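Local coordinates for aldehyde dehydrogenase 12 (Zea mays, PDB 6D97), which probably carries out the last step of plant proline breakdown, the NAD-dependent oxidation of L-glutamate gamma-semialdehyde to glutamate, at residues A[408-421]-A[436-450]. Numbering follows the deposited sequence.
Sequences MKPTAVFVPLEEIL and PFQVVTEYSEDQLEL
The ring of F437 lies obliquely against T411 and V413: CD2 of F437 is 3.5 Å from CG2 of T411, CZ of F437 meets CG2 of V413, and H377 adds a steeply inclined second ring. F414 sits on the opposite side of the sheet, likewise oblique, CD1 3.3 Å from O of V440 and CE1 3.7 Å from CA of T441. Both rings belong to a parallel strand pair, 411-414 beside 437-443, in the mixed sheet of an aldehyde dehydrogenase domain; helix 371-382 packs on the F437 side, and strand 388-391 continues the sheet past 411-414. Five backbone hydrogen bonds alternate along the pair, from T411 N to P436 O up to V415 N to V440 O. OG1 of T411 stands beside the backbone N (chi1 -60°), which leaves CG2 anti to that N and facing F437, while OG1 bonds O of K409 and also G393 N. A serine in its place would probably keep the hydroxyl bonds but leave CD2 of F437 without its methyl neighbour. Beyond the strands, CD2 of L417 comes within 3.6 Å of CB of Y443 and also reaches CB of L450, which L421 CD1 presses tightly. The extended side chain of Q447 brings OE1 to S444 N, whose hydrogen bond it accepts on a lone pair. A water accepts from L417 N and donates to E442 O, bridging helix start and strand. T441 closes the join: OG1, anti to its own N, donates to V415 O at 2.6 Å, in the carbonyl plane, while CD1 of I420 meets that hydroxyl tip to tip.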
loop_
_atom_site.group_PDB
_atom_site.type_symbol
_atom_site.label_atom_id
_atom_site.label_comp_id
_atom_site.label_asym_id
_atom_site.label_seq_id
_atom_site.Cartn_x
_atom_site.Cartn_y
_atom_site.Cartn_z
ATOM N N MET A 408 -7.236 -0.257 -47.476
ATOM C CA MET A 408 -6.973 -1.672 -47.687
ATOM C C MET A 408 -8.068 -2.522 -47.061
ATOM O O MET A 408 -8.612 -2.182 -46.006
ATOM C CB MET A 408 -5.618 -2.070 -47.091
ATOM C CG MET A 408 -4.422 -1.717 -47.954
ATOM S SD MET A 408 -4.294 -2.771 -49.410
ATOM C CE MET A 408 -4.147 -4.386 -48.648
ATOM N N LYS A 409 -8.381 -3.631 -47.719
ATOM C CA LYS A 409 -9.200 -4.650 -47.090
ATOM C C LYS A 409 -8.409 -5.306 -45.960
ATOM O O LYS A 409 -7.177 -5.356 -46.010
ATOM C CB LYS A 409 -9.624 -5.705 -48.109
ATOM C CG LYS A 409 -10.514 -5.194 -49.234
ATOM C CD LYS A 409 -10.833 -6.307 -50.223
ATOM C CE LYS A 409 -11.796 -5.837 -51.302
ATOM N NZ LYS A 409 -12.048 -6.898 -52.316
ATOM N N PRO A 410 -9.090 -5.807 -44.928
ATOM C CA PRO A 410 -8.383 -6.491 -43.836
ATOM C C PRO A 410 -7.556 -7.644 -44.377
ATOM O O PRO A 410 -8.060 -8.509 -45.097
ATOM C CB PRO A 410 -9.515 -6.984 -42.928
ATOM C CG PRO A 410 -10.653 -6.079 -43.226
ATOM C CD PRO A 410 -10.540 -5.738 -44.687
ATOM N N THR A 411 -6.274 -7.647 -44.029
ATOM C CA THR A 411 -5.312 -8.564 -44.617
ATOM C C THR A 411 -4.622 -9.390 -43.542
ATOM O O THR A 411 -4.211 -8.866 -42.501
ATOM C CB THR A 411 -4.268 -7.804 -45.437
ATOM O OG1 THR A 411 -4.923 -7.077 -46.485
ATOM C CG2 THR A 411 -3.254 -8.770 -46.041
ATOM N N ALA A 412 -4.498 -10.689 -43.810
ATOM C CA ALA A 412 -3.729 -11.609 -42.986
ATOM C C ALA A 412 -2.867 -12.465 -43.898
ATOM O O ALA A 412 -3.365 -13.027 -44.879
ATOM C CB ALA A 412 -4.640 -12.495 -42.135
ATOM N N VAL A 413 -1.581 -12.569 -43.576
ATOM C CA VAL A 413 -0.625 -13.327 -44.375
ATOM C C VAL A 413 -0.033 -14.418 -43.500
ATOM O O VAL A 413 0.500 -14.135 -42.420
ATOM C CB VAL A 413 0.482 -12.429 -44.949
ATOM C CG1 VAL A 413 1.528 -13.278 -45.651
ATOM C CG2 VAL A 413 -0.106 -11.399 -45.901
ATOM N N PHE A 414 -0.127 -15.660 -43.958
ATOM C CA PHE A 414 0.531 -16.756 -43.267
ATOM C C PHE A 414 2.010 -16.787 -43.626
ATOM O O PHE A 414 2.382 -16.633 -44.792
ATOM C CB PHE A 414 -0.120 -18.091 -43.625
ATOM C CG PHE A 414 0.570 -19.287 -43.024
ATOM C CD1 PHE A 414 0.338 -19.646 -41.704
ATOM C CD2 PHE A 414 1.440 -20.057 -43.780
ATOM C CE1 PHE A 414 0.964 -20.745 -41.146
ATOM C CE2 PHE A 414 2.071 -21.157 -43.229
ATOM C CZ PHE A 414 1.833 -21.501 -41.909
ATOM N N VAL A 415 2.853 -16.971 -42.615
ATOM C CA VAL A 415 4.280 -17.208 -42.814
ATOM C C VAL A 415 4.684 -18.371 -41.914
ATOM O O VAL A 415 4.429 -18.324 -40.702
ATOM C CB VAL A 415 5.118 -15.953 -42.517
ATOM C CG1 VAL A 415 6.586 -16.232 -42.784
ATOM C CG2 VAL A 415 4.637 -14.766 -43.347
ATOM N N PRO A 416 5.289 -19.432 -42.453
ATOM C CA PRO A 416 5.678 -20.567 -41.606
ATOM C C PRO A 416 6.610 -20.131 -40.485
ATOM O O PRO A 416 7.485 -19.282 -40.675
ATOM C CB PRO A 416 6.374 -21.519 -42.587
ATOM C CG PRO A 416 5.824 -21.151 -43.924
ATOM C CD PRO A 416 5.598 -19.667 -43.872
ATOM N N LEU A 417 6.402 -20.714 -39.300
ATOM C CA LEU A 417 7.128 -20.274 -38.111
ATOM C C LEU A 417 8.635 -20.399 -38.291
ATOM O O LEU A 417 9.392 -19.510 -37.884
ATOM C CB LEU A 417 6.669 -21.073 -36.891
ATOM C CG LEU A 417 7.438 -20.842 -35.590
ATOM C CD1 LEU A 417 7.323 -19.398 -35.160
ATOM C CD2 LEU A 417 6.927 -21.769 -34.500
ATOM N N GLU A 418 9.089 -21.496 -38.903
ATOM C CA GLU A 418 10.523 -21.719 -39.060
ATOM C C GLU A 418 11.168 -20.669 -39.954
ATOM O O GLU A 418 12.353 -20.356 -39.786
ATOM C CB GLU A 418 10.775 -23.117 -39.619
ATOM C CG GLU A 418 10.727 -24.220 -38.580
ATOM C CD GLU A 418 10.042 -25.468 -39.096
ATOM O OE1 GLU A 418 8.795 -25.525 -39.034
ATOM O OE2 GLU A 418 10.747 -26.381 -39.578
ATOM N N GLU A 419 10.417 -20.118 -40.910
ATOM C CA GLU A 419 10.965 -19.060 -41.749
ATOM C C GLU A 419 10.994 -17.726 -41.011
ATOM O O GLU A 419 11.914 -16.925 -41.212
ATOM C CB GLU A 419 10.156 -18.940 -43.042
ATOM C CG GLU A 419 10.018 -20.245 -43.826
ATOM C CD GLU A 419 11.327 -20.710 -44.440
ATOM O OE1 GLU A 419 12.262 -19.885 -44.535
ATOM O OE2 GLU A 419 11.417 -21.899 -44.826
ATOM N N ILE A 420 9.998 -17.479 -40.156
ATOM C CA ILE A 420 9.955 -16.246 -39.370
ATOM C C ILE A 420 11.228 -16.092 -38.546
ATOM O O ILE A 420 11.831 -15.013 -38.494
ATOM C CB ILE A 420 8.702 -16.230 -38.475
ATOM C CG1 ILE A 420 7.428 -16.213 -39.317
ATOM C CG2 ILE A 420 8.724 -15.041 -37.528
ATOM C CD1 ILE A 420 6.179 -16.439 -38.505
ATOM N N LEU A 421 11.662 -17.177 -37.900
ATOM C CA LEU A 421 12.791 -17.107 -36.978
ATOM C C LEU A 421 14.107 -16.801 -37.673
ATOM O O LEU A 421 15.064 -16.390 -37.008
ATOM C CB LEU A 421 12.908 -18.416 -36.201
ATOM C CG LEU A 421 11.833 -18.563 -35.128
ATOM C CD1 LEU A 421 12.042 -19.837 -34.340
ATOM C CD2 LEU A 421 11.844 -17.355 -34.207
ATOM N N PRO A 436 -4.727 -2.286 -41.232
ATOM C CA PRO A 436 -5.448 -3.567 -41.038
ATOM C C PRO A 436 -4.678 -4.735 -41.664
ATOM O O PRO A 436 -4.955 -5.202 -42.773
ATOM C CB PRO A 436 -6.783 -3.307 -41.741
ATOM C CG PRO A 436 -6.530 -2.113 -42.716
ATOM C CD PRO A 436 -5.131 -1.599 -42.471
ATOM N N PHE A 437 -3.695 -5.236 -40.918
ATOM C CA PHE A 437 -2.745 -6.198 -41.466
ATOM C C PHE A 437 -2.148 -6.994 -40.317
ATOM O O PHE A 437 -1.685 -6.411 -39.327
ATOM C CB PHE A 437 -1.635 -5.511 -42.276
ATOM C CG PHE A 437 -0.696 -6.466 -42.970
ATOM C CD1 PHE A 437 0.368 -7.037 -42.292
ATOM C CD2 PHE A 437 -0.888 -6.814 -44.297
ATOM C CE1 PHE A 437 1.220 -7.935 -42.929
ATOM C CE2 PHE A 437 -0.027 -7.714 -44.930
ATOM C CZ PHE A 437 1.016 -8.269 -44.241
ATOM N N GLN A 438 -2.120 -8.317 -40.459
ATOM C CA GLN A 438 -1.522 -9.173 -39.451
ATOM C C GLN A 438 -0.823 -10.343 -40.132
ATOM O O GLN A 438 -1.150 -10.722 -41.261
ATOM C CB GLN A 438 -2.569 -9.719 -38.463
ATOM C CG GLN A 438 -3.690 -10.512 -39.116
ATOM C CD GLN A 438 -4.557 -11.211 -38.101
ATOM O OE1 GLN A 438 -4.076 -11.694 -37.080
ATOM N NE2 GLN A 438 -5.830 -11.303 -38.392
ATOM N N VAL A 439 0.123 -10.940 -39.413
ATOM C CA VAL A 439 0.779 -12.171 -39.830
ATOM C C VAL A 439 0.231 -13.309 -38.975
ATOM O O VAL A 439 0.064 -13.164 -37.757
ATOM C CB VAL A 439 2.310 -12.070 -39.717
ATOM C CG1 VAL A 439 2.980 -13.390 -40.074
ATOM C CG2 VAL A 439 2.823 -10.941 -40.606
ATOM N N VAL A 440 -0.078 -14.432 -39.616
ATOM C CA VAL A 440 -0.524 -15.638 -38.932
ATOM C C VAL A 440 0.534 -16.716 -39.147
ATOM O O VAL A 440 1.126 -16.825 -40.233
ATOM C CB VAL A 440 -1.897 -16.107 -39.441
ATOM C CG1 VAL A 440 -2.308 -17.407 -38.792
ATOM C CG2 VAL A 440 -2.939 -15.028 -39.193
ATOM N N THR A 441 0.797 -17.497 -38.101
ATOM C CA THR A 441 1.711 -18.621 -38.200
ATOM C C THR A 441 1.203 -19.752 -37.316
ATOM O O THR A 441 0.253 -19.602 -36.538
ATOM C CB THR A 441 3.136 -18.222 -37.802
ATOM O OG1 THR A 441 4.049 -19.214 -38.286
ATOM C CG2 THR A 441 3.274 -18.105 -36.299
ATOM N N GLU A 442 1.840 -20.908 -37.464
ATOM C CA GLU A 442 1.440 -22.119 -36.765
ATOM C C GLU A 442 2.636 -22.723 -36.048
ATOM O O GLU A 442 3.758 -22.705 -36.565
ATOM C CB GLU A 442 0.836 -23.144 -37.732
ATOM C CG GLU A 442 0.294 -24.382 -37.040
ATOM C CD GLU A 442 -0.012 -25.506 -38.007
ATOM O OE1 GLU A 442 -1.155 -25.568 -38.506
ATOM O OE2 GLU A 442 0.897 -26.323 -38.271
ATOM N N TYR A 443 2.388 -23.253 -34.852
ATOM C CA TYR A 443 3.393 -23.984 -34.097
ATOM C C TYR A 443 2.791 -25.276 -33.568
ATOM O O TYR A 443 1.618 -25.315 -33.182
ATOM C CB TYR A 443 3.964 -23.142 -32.939
ATOM C CG TYR A 443 3.056 -22.947 -31.739
ATOM C CD1 TYR A 443 2.126 -21.911 -31.705
ATOM C CD2 TYR A 443 3.166 -23.772 -30.620
ATOM C CE1 TYR A 443 1.311 -21.718 -30.603
ATOM C CE2 TYR A 443 2.355 -23.588 -29.517
ATOM C CZ TYR A 443 1.431 -22.560 -29.515
ATOM O OH TYR A 443 0.622 -22.376 -28.421
ATOM N N SER A 444 3.595 -26.335 -33.573
ATOM C CA SER A 444 3.175 -27.626 -33.059
ATOM C C SER A 444 3.459 -27.707 -31.565
ATOM O O SER A 444 4.056 -26.808 -30.967
ATOM C CB SER A 444 3.879 -28.765 -33.800
ATOM O OG SER A 444 5.273 -28.766 -33.547
ATOM N N GLU A 445 3.025 -28.815 -30.962
ATOM C CA GLU A 445 3.190 -28.989 -29.523
ATOM C C GLU A 445 4.656 -28.930 -29.112
ATOM O O GLU A 445 4.965 -28.583 -27.967
ATOM C CB GLU A 445 2.561 -30.310 -29.078
ATOM N N ASP A 446 5.571 -29.230 -30.032
ATOM C CA ASP A 446 6.993 -29.285 -29.722
ATOM C C ASP A 446 7.706 -27.951 -29.913
ATOM O O ASP A 446 8.907 -27.869 -29.638
ATOM C CB ASP A 446 7.682 -30.347 -30.590
ATOM C CG ASP A 446 6.808 -31.567 -30.831
ATOM O OD1 ASP A 446 5.979 -31.530 -31.766
ATOM O OD2 ASP A 446 6.946 -32.559 -30.082
ATOM N N GLN A 447 7.006 -26.908 -30.364
ATOM C CA GLN A 447 7.650 -25.696 -30.858
ATOM C C GLN A 447 7.351 -24.455 -30.022
ATOM O O GLN A 447 7.557 -23.335 -30.503
ATOM C CB GLN A 447 7.239 -25.435 -32.308
ATOM C CG GLN A 447 7.608 -26.527 -33.291
ATOM C CD GLN A 447 7.263 -26.148 -34.718
ATOM O OE1 GLN A 447 6.117 -25.817 -35.027
ATOM N NE2 GLN A 447 8.260 -26.171 -35.591
ATOM N N LEU A 448 6.864 -24.615 -28.787
ATOM C CA LEU A 448 6.570 -23.435 -27.977
ATOM C C LEU A 448 7.819 -22.596 -27.739
ATOM O O LEU A 448 7.732 -21.366 -27.644
ATOM C CB LEU A 448 5.940 -23.838 -26.644
ATOM C CG LEU A 448 5.544 -22.644 -25.765
ATOM C CD1 LEU A 448 4.575 -21.727 -26.507
ATOM C CD2 LEU A 448 4.965 -23.085 -24.427
ATOM N N GLU A 449 8.989 -23.238 -27.656
ATOM C CA GLU A 449 10.230 -22.493 -27.465
ATOM C C GLU A 449 10.490 -21.546 -28.627
ATOM O O GLU A 449 10.937 -20.411 -28.422
ATOM C CB GLU A 449 11.400 -23.460 -27.291
ATOM C CG GLU A 449 11.256 -24.388 -26.103
ATOM C CD GLU A 449 11.255 -23.641 -24.783
ATOM O OE1 GLU A 449 11.911 -22.580 -24.704
ATOM O OE2 GLU A 449 10.599 -24.113 -23.828
ATOM N N LEU A 450 10.220 -21.997 -29.854
ATOM C CA LEU A 450 10.398 -21.134 -31.018
ATOM C C LEU A 450 9.494 -19.914 -30.935
ATOM O O LEU A 450 9.904 -18.798 -31.275
ATOM C CB LEU A 450 10.115 -21.920 -32.298
ATOM C CG LEU A 450 10.898 -23.213 -32.532
ATOM C CD1 LEU A 450 10.590 -23.792 -33.908
ATOM C CD2 LEU A 450 12.389 -22.978 -32.373
HETATM O O HOH W 1 4.291 -22.296 -39.191
#